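Local coordinates for uncharacterized protein (Bacteroides uniformis, PDB 4IYK) that is of unknown function but, as a two-domain all-beta protein of the DUF3823 family, may bind carbohydrate, at residues A[12-16]-A[92-97]; A[119-125]-A[178-184]; A[199-203]-A[215-219]. One frame throughout, in Å; residues are numbered along the deposited sequence.

Contact 1. Residues A[12-16]-A[92-97]; sequences GPDAS and VKSGDN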
# COMPACT_ATOMS: atom_id res chain seq x y z
N GLY A 12 -2.37 -0.60 -33.74
CA GLY A 12 -1.76 -0.70 -32.42
C GLY A 12 -2.14 0.40 -31.45
O GLY A 12 -2.98 1.25 -31.78
N PRO A 13 -1.56 0.43 -30.22
CA PRO A 13 -1.91 1.50 -29.26
C PRO A 13 -1.44 2.89 -29.71
O PRO A 13 -0.33 3.04 -30.23
CB PRO A 13 -1.21 1.08 -27.96
CG PRO A 13 -0.77 -0.33 -28.19
CD PRO A 13 -0.54 -0.47 -29.65
N ASP A 14 -2.31 3.89 -29.52
CA ASP A 14 -2.08 5.28 -29.91
C ASP A 14 -2.04 6.23 -28.69
O ASP A 14 -2.03 7.45 -28.86
CB ASP A 14 -3.18 5.73 -30.90
CG ASP A 14 -4.63 5.58 -30.42
OD1 ASP A 14 -4.84 5.02 -29.32
OD2 ASP A 14 -5.55 5.98 -31.17
N ALA A 15 -1.99 5.67 -27.46
CA ALA A 15 -1.99 6.51 -26.28
C ALA A 15 -1.18 5.94 -25.12
O ALA A 15 -0.80 4.76 -25.10
CB ALA A 15 -3.43 6.78 -25.83
N SER A 16 -0.89 6.81 -24.15
CA SER A 16 -0.17 6.46 -22.92
C SER A 16 -0.84 7.20 -21.78
O SER A 16 -1.50 8.20 -22.03
CB SER A 16 1.32 6.80 -23.02
OG SER A 16 1.52 8.15 -23.41
N VAL A 92 -9.69 8.75 -22.64
CA VAL A 92 -8.26 8.59 -22.89
C VAL A 92 -8.04 9.22 -24.27
O VAL A 92 -8.52 8.70 -25.27
CB VAL A 92 -7.76 7.12 -22.79
CG1 VAL A 92 -6.35 6.97 -23.37
CG2 VAL A 92 -7.80 6.64 -21.34
N LYS A 93 -7.37 10.38 -24.31
CA LYS A 93 -7.08 11.08 -25.55
C LYS A 93 -5.88 10.45 -26.27
O LYS A 93 -5.05 9.79 -25.63
CB LYS A 93 -6.81 12.58 -25.28
CG LYS A 93 -8.06 13.38 -24.95
CD LYS A 93 -7.92 14.85 -25.34
CE LYS A 93 -9.24 15.58 -25.27
NZ LYS A 93 -9.11 16.99 -25.74
N SER A 94 -5.78 10.68 -27.59
CA SER A 94 -4.66 10.25 -28.41
C SER A 94 -3.39 10.92 -27.86
O SER A 94 -3.44 12.09 -27.47
CB SER A 94 -4.90 10.61 -29.88
OG SER A 94 -3.93 10.06 -30.75
N GLY A 95 -2.31 10.17 -27.73
CA GLY A 95 -1.06 10.66 -27.16
C GLY A 95 -0.95 10.46 -25.66
O GLY A 95 -1.50 9.49 -25.12
N ASP A 96 -0.24 11.37 -24.96
CA ASP A 96 -0.05 11.25 -23.51
C ASP A 96 -1.22 11.82 -22.72
O ASP A 96 -1.83 12.81 -23.11
CB ASP A 96 1.27 11.87 -23.05
CG ASP A 96 1.66 11.48 -21.63
OD1 ASP A 96 1.57 10.26 -21.30
OD2 ASP A 96 2.01 12.38 -20.83
N ASN A 97 -1.52 11.16 -21.59
CA ASN A 97 -2.60 11.50 -20.67
C ASN A 97 -2.11 11.44 -19.24
O ASN A 97 -1.29 10.57 -18.89
CB ASN A 97 -3.78 10.53 -20.83
CG ASN A 97 -4.47 10.59 -22.16
OD1 ASN A 97 -5.55 11.14 -22.28
ND2 ASN A 97 -3.89 9.97 -23.18
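Ala-15 and Gly-95 form a parallel beta bridge, CA to CA 4.3 Å, bracketed by two backbone hydrogen bonds: Gly-95 N gives to Asp-14 O at 3.0 Å and Ser-16 N gives to Gly-95 O at 2.9 Å. The bridge starts the pairing of strands 15-23 and 95-103, neighbours in a mixed sheet of the N-terminal domain, whose sequence family belongs to the transthyretin clan of beta sandwiches. Gly-95 has a positive phi, and a side chain at these backbone angles would be jammed against the preceding carbonyl oxygen. The methyl of Ala-15 meets Val-92 CG1 at 3.8 Å; both side chains also touch Val-68 of strand 67-77, which places this small apolar patch between the two sheets. On the other face Ser-16 OG donates to Asp-96 OD1, reaching its anti side close to the carboxylate plane, while OD2 of the same carboxylate is bonded to His-18. Asp-96 holds its CG trans to the amide nitrogen (chi1 -166°), which brings the carboxylate back toward the serine. Asn-97 reaches back to Lys-93: its OD1 takes the N-H of Lys-93, and ND2 returns a nearly straight bond (175°) to Lys-93 O. The amide is thereby fixed in rotation, and the same ND2 also gives to Ser-16 O at 3.2 Å, with that oxygen 11° out of the amide plane.

Contact 2. Residues A[119-125]-A[178-184]; sequences NVITATF and YTLSIDL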
# COMPACT_ATOMS: atom_id res chain seq x y z
N ASN A 119 21.44 -4.07 17.42
CA ASN A 119 21.13 -5.19 16.53
C ASN A 119 19.60 -5.40 16.39
O ASN A 119 19.14 -6.52 16.15
CB ASN A 119 21.81 -6.44 17.08
CG ASN A 119 22.38 -7.32 16.01
OD1 ASN A 119 22.88 -6.82 14.99
ND2 ASN A 119 22.36 -8.64 16.23
N VAL A 120 18.82 -4.34 16.56
CA VAL A 120 17.36 -4.45 16.47
C VAL A 120 16.83 -3.35 15.57
O VAL A 120 17.24 -2.20 15.68
CB VAL A 120 16.66 -4.41 17.87
CG1 VAL A 120 15.14 -4.49 17.73
CG2 VAL A 120 17.17 -5.51 18.80
N ILE A 121 15.89 -3.71 14.69
CA ILE A 121 15.14 -2.79 13.84
C ILE A 121 13.85 -2.51 14.60
O ILE A 121 13.14 -3.46 14.92
CB ILE A 121 14.90 -3.34 12.40
CG1 ILE A 121 16.22 -3.81 11.72
CG2 ILE A 121 14.14 -2.30 11.55
CD1 ILE A 121 17.26 -2.75 11.42
N THR A 122 13.56 -1.23 14.92
CA THR A 122 12.34 -0.85 15.64
C THR A 122 11.50 0.13 14.81
O THR A 122 12.03 1.13 14.32
CB THR A 122 12.66 -0.26 17.03
OG1 THR A 122 13.23 -1.30 17.82
CG2 THR A 122 11.42 0.25 17.77
N ALA A 123 10.19 -0.14 14.71
CA ALA A 123 9.22 0.71 14.03
C ALA A 123 8.28 1.31 15.06
O ALA A 123 7.85 0.61 15.97
CB ALA A 123 8.44 -0.09 12.99
N THR A 124 8.04 2.63 14.98
CA THR A 124 7.12 3.35 15.86
C THR A 124 6.22 4.17 14.97
O THR A 124 6.66 4.68 13.93
CB THR A 124 7.83 4.19 16.94
OG1 THR A 124 8.71 5.12 16.32
CG2 THR A 124 8.57 3.33 17.96
N PHE A 125 4.93 4.24 15.33
CA PHE A 125 3.92 4.89 14.51
C PHE A 125 2.57 4.97 15.23
O PHE A 125 2.33 4.32 16.24
CB PHE A 125 3.73 4.12 13.15
CG PHE A 125 3.34 2.66 13.28
CD1 PHE A 125 4.30 1.68 13.53
CD2 PHE A 125 2.01 2.26 13.17
CE1 PHE A 125 3.93 0.33 13.67
CE2 PHE A 125 1.65 0.91 13.29
CZ PHE A 125 2.62 -0.04 13.52
N TYR A 178 2.14 2.57 18.47
CA TYR A 178 2.42 1.16 18.19
C TYR A 178 3.91 0.98 18.00
O TYR A 178 4.58 1.86 17.47
CB TYR A 178 1.64 0.68 16.96
CG TYR A 178 0.14 0.64 17.15
CD1 TYR A 178 -0.49 -0.49 17.67
CD2 TYR A 178 -0.66 1.72 16.78
CE1 TYR A 178 -1.87 -0.54 17.82
CE2 TYR A 178 -2.04 1.68 16.93
CZ TYR A 178 -2.65 0.54 17.45
OH TYR A 178 -4.01 0.48 17.60
N THR A 179 4.45 -0.16 18.46
CA THR A 179 5.87 -0.53 18.29
C THR A 179 5.96 -1.95 17.73
O THR A 179 5.30 -2.85 18.24
CB THR A 179 6.63 -0.41 19.64
OG1 THR A 179 6.52 0.94 20.12
CG2 THR A 179 8.11 -0.77 19.52
N LEU A 180 6.78 -2.13 16.68
CA LEU A 180 7.10 -3.43 16.07
C LEU A 180 8.62 -3.55 16.03
O LEU A 180 9.32 -2.54 15.95
CB LEU A 180 6.46 -3.65 14.68
CG LEU A 180 4.91 -3.63 14.67
CD1 LEU A 180 4.39 -3.42 13.28
CD2 LEU A 180 4.30 -4.90 15.32
N SER A 181 9.14 -4.78 16.15
CA SER A 181 10.57 -5.05 16.24
C SER A 181 11.01 -6.24 15.43
O SER A 181 10.29 -7.25 15.37
CB SER A 181 10.95 -5.34 17.70
OG SER A 181 11.04 -4.17 18.48
N ILE A 182 12.26 -6.16 14.92
CA ILE A 182 12.96 -7.27 14.28
C ILE A 182 14.34 -7.38 14.95
O ILE A 182 15.10 -6.41 14.94
CB ILE A 182 13.07 -7.18 12.73
CG1 ILE A 182 11.67 -7.07 12.05
CG2 ILE A 182 13.84 -8.40 12.18
CD1 ILE A 182 11.70 -6.38 10.68
N ASP A 183 14.64 -8.54 15.54
CA ASP A 183 15.95 -8.79 16.14
C ASP A 183 16.84 -9.30 15.02
O ASP A 183 16.52 -10.33 14.43
CB ASP A 183 15.85 -9.81 17.31
CG ASP A 183 17.17 -10.06 18.04
OD1 ASP A 183 18.14 -10.52 17.40
OD2 ASP A 183 17.21 -9.86 19.25
N LEU A 184 17.92 -8.59 14.72
CA LEU A 184 18.80 -8.96 13.60
C LEU A 184 19.55 -10.25 13.83
O LEU A 184 19.76 -10.99 12.87
CB LEU A 184 19.75 -7.82 13.25
CG LEU A 184 19.03 -6.56 12.74
CD1 LEU A 184 20.04 -5.41 12.49
CD2 LEU A 184 18.19 -6.89 11.49
O HOH W 1 12.38 -2.54 20.07
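Phe-125 and Tyr-178 end the antiparallel pairing of strands 120-125 and 178-183 as a hydrogen-bonded pair, the strand axes 4.7 Å apart at 167°. The sheet belongs to the C-terminal domain, whose sequence family falls in the E-set clan of immunoglobulin-like beta sandwiches. Phe-125 has the most surface buried here, and its chi1 of 58° sets CG between backbone N and carbonyl carbon, turning the ring across toward the partner strand. Tyr-178 CB lies over one face of that ring, 3.8 Å from its centroid, as a CH-pi contact; the two ring planes are 19° apart but their centroids 5.8 Å, so they hardly stack. At the ring edge Leu-180 CD1 approaches CE1 and CZ of Phe-125, and Ile-201 of strand 196-206 packs nearby from the opposing sheet. The other end is closed by Ile-121 and Leu-184, next in buried area. Leu-184 N donates to Asn-119 O at 2.8 Å beyond the last strand bridge, and its side chain crosses that of Ile-121 obliquely, CD2 to CG1 3.7 Å. Val-114 and Phe-199 also touch Ile-121, so this end too faces the sandwich interior. The opposite face carries Thr-122 and Ser-181, a non-hydrogen-bonded pair whose hydroxyls stand 3.7 Å apart, OG1 to OG. One water bridges them, giving a hydrogen to Thr-122 OG1 at 2.7 Å and lying 2.6 Å from Ser-181 OG.

Contact 3. Residues A[199-203]-A[215-219]; sequences FRIGA and HNYAP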
# COMPACT_ATOMS: atom_id res chain seq x y z
N PHE A 199 12.39 -1.71 4.73
CA PHE A 199 11.41 -1.98 5.79
C PHE A 199 10.18 -1.14 5.54
O PHE A 199 10.29 0.01 5.09
CB PHE A 199 12.01 -1.71 7.19
CG PHE A 199 13.21 -2.57 7.48
CD1 PHE A 199 13.06 -3.83 8.08
CD2 PHE A 199 14.49 -2.18 7.09
CE1 PHE A 199 14.17 -4.66 8.29
CE2 PHE A 199 15.60 -3.00 7.31
CZ PHE A 199 15.43 -4.24 7.90
N ARG A 200 9.01 -1.73 5.76
CA ARG A 200 7.76 -1.02 5.48
C ARG A 200 6.69 -1.37 6.50
O ARG A 200 6.31 -2.54 6.66
CB ARG A 200 7.27 -1.36 4.06
CG ARG A 200 6.25 -0.38 3.47
CD ARG A 200 5.75 -0.94 2.15
NE ARG A 200 5.02 0.04 1.34
CZ ARG A 200 4.33 -0.26 0.24
NH1 ARG A 200 4.27 -1.50 -0.19
NH2 ARG A 200 3.70 0.69 -0.43
N ILE A 201 6.21 -0.35 7.21
CA ILE A 201 5.12 -0.52 8.17
C ILE A 201 3.84 -0.71 7.37
O ILE A 201 3.56 0.11 6.50
CB ILE A 201 4.97 0.72 9.10
CG1 ILE A 201 6.21 0.94 9.97
CG2 ILE A 201 3.66 0.64 9.97
CD1 ILE A 201 6.40 2.41 10.44
N GLY A 202 3.07 -1.75 7.69
CA GLY A 202 1.77 -2.03 7.11
C GLY A 202 0.68 -2.12 8.18
O GLY A 202 0.93 -2.56 9.31
N ALA A 203 -0.55 -1.74 7.83
CA ALA A 203 -1.70 -1.84 8.72
C ALA A 203 -2.89 -2.32 7.93
O ALA A 203 -3.22 -1.72 6.91
CB ALA A 203 -2.01 -0.51 9.39
N HIS A 215 -3.73 -4.19 2.84
CA HIS A 215 -2.95 -3.36 3.73
C HIS A 215 -2.77 -1.95 3.24
O HIS A 215 -2.58 -1.70 2.04
CB HIS A 215 -1.51 -3.92 3.92
CG HIS A 215 -1.41 -5.18 4.72
ND1 HIS A 215 -1.66 -6.40 4.16
CD2 HIS A 215 -1.01 -5.36 6.00
CE1 HIS A 215 -1.47 -7.29 5.12
NE2 HIS A 215 -1.02 -6.71 6.23
N ASN A 216 -2.71 -1.04 4.21
CA ASN A 216 -2.27 0.33 4.05
C ASN A 216 -0.81 0.37 4.52
O ASN A 216 -0.42 -0.45 5.33
CB ASN A 216 -3.16 1.28 4.81
CG ASN A 216 -4.51 1.44 4.17
OD1 ASN A 216 -5.51 1.01 4.71
ND2 ASN A 216 -4.57 2.08 3.01
N TYR A 217 -0.02 1.30 4.00
CA TYR A 217 1.41 1.39 4.27
C TYR A 217 1.91 2.79 4.53
O TYR A 217 1.36 3.77 4.03
CB TYR A 217 2.18 0.86 3.03
CG TYR A 217 1.95 -0.60 2.73
CD1 TYR A 217 2.56 -1.59 3.49
CD2 TYR A 217 1.10 -1.00 1.70
CE1 TYR A 217 2.37 -2.94 3.21
CE2 TYR A 217 0.89 -2.34 1.41
CZ TYR A 217 1.53 -3.31 2.17
OH TYR A 217 1.39 -4.64 1.89
N ALA A 218 3.03 2.85 5.25
CA ALA A 218 3.86 4.02 5.42
C ALA A 218 4.95 3.94 4.33
O ALA A 218 5.12 2.86 3.77
CB ALA A 218 4.50 4.01 6.80
N PRO A 219 5.66 5.02 3.95
CA PRO A 219 6.70 4.89 2.91
C PRO A 219 7.85 3.96 3.35
O PRO A 219 8.14 3.84 4.55
CB PRO A 219 7.19 6.34 2.69
CG PRO A 219 6.09 7.21 3.26
CD PRO A 219 5.57 6.42 4.44
O HOH W 2 4.00 3.31 0.54
O HOH W 3 7.59 2.14 6.70
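The guanidinium of Arg-200 lies flat on the ring of Tyr-217 where strands 196-206 and 216-224 pair as an antiparallel beta hairpin. From CB the chain leaves with CG anti to the backbone N (chi1 -161°) and stays extended to NE, which carries it across the tyrosine at about a right angle. CG passes Ala-218 O at 3.4 Å, and CD sits 3.5 Å from Tyr-217 CD1. NE reaches Tyr-217 CB and CG, both at 3.4 Å. CZ lies over the ring face 3.8 Å from the centroid, with the guanidinium and ring planes 9° apart: a stacked cation-pi pair. At the tip NH1 stands above the ring and donates to Ser-32 O and Val-149 O, while NH2 gives to a water 2.8 Å away that weakly reaches Ala-218 O. Tyr-217 is held at its own end, OH bonding to Asp-33 and Asn-151. Along the backbone, Asn-216 and Ala-203 exchange two hydrogen bonds, and Ala-218 N gives to Ile-201 O at 3.1 Å. Gly-202 suits this site, since a CB there would sit tightly against the tyrosine ring. A leucine in place of Arg-200 would probably leave the Ser-32 and Val-149 carbonyls without this donor and the tyrosine face without its flat cation. The buried charge is probably offset by the ring's pi face and by carbonyl and water oxygens, a setting likely to keep the arginine protonated.

In the fold
From the N terminus, contact 1 closes first: residues 12-16 pair with 92-97, bringing the start of the chain back to the last strand of the N-terminal domain. Contact 2 then spans 119-125 to 178-184 in the C-terminal domain, closing a loop that contains strand 135-144. Contact 3 closes the short hairpin between 199-203 and 215-219. The three follow in series, without nesting or crossing. Contacts 1 and 2 lie on opposite sides of the chain's centre, their centres about 45 Å apart, whereas contacts 2 and 3 touch across the sandwich core, Ile-182 CD1 meeting Phe-199 CE1 at 3.8 Å. Contact 3 also faces the N-terminal domain, through Asp-33 and Asn-81.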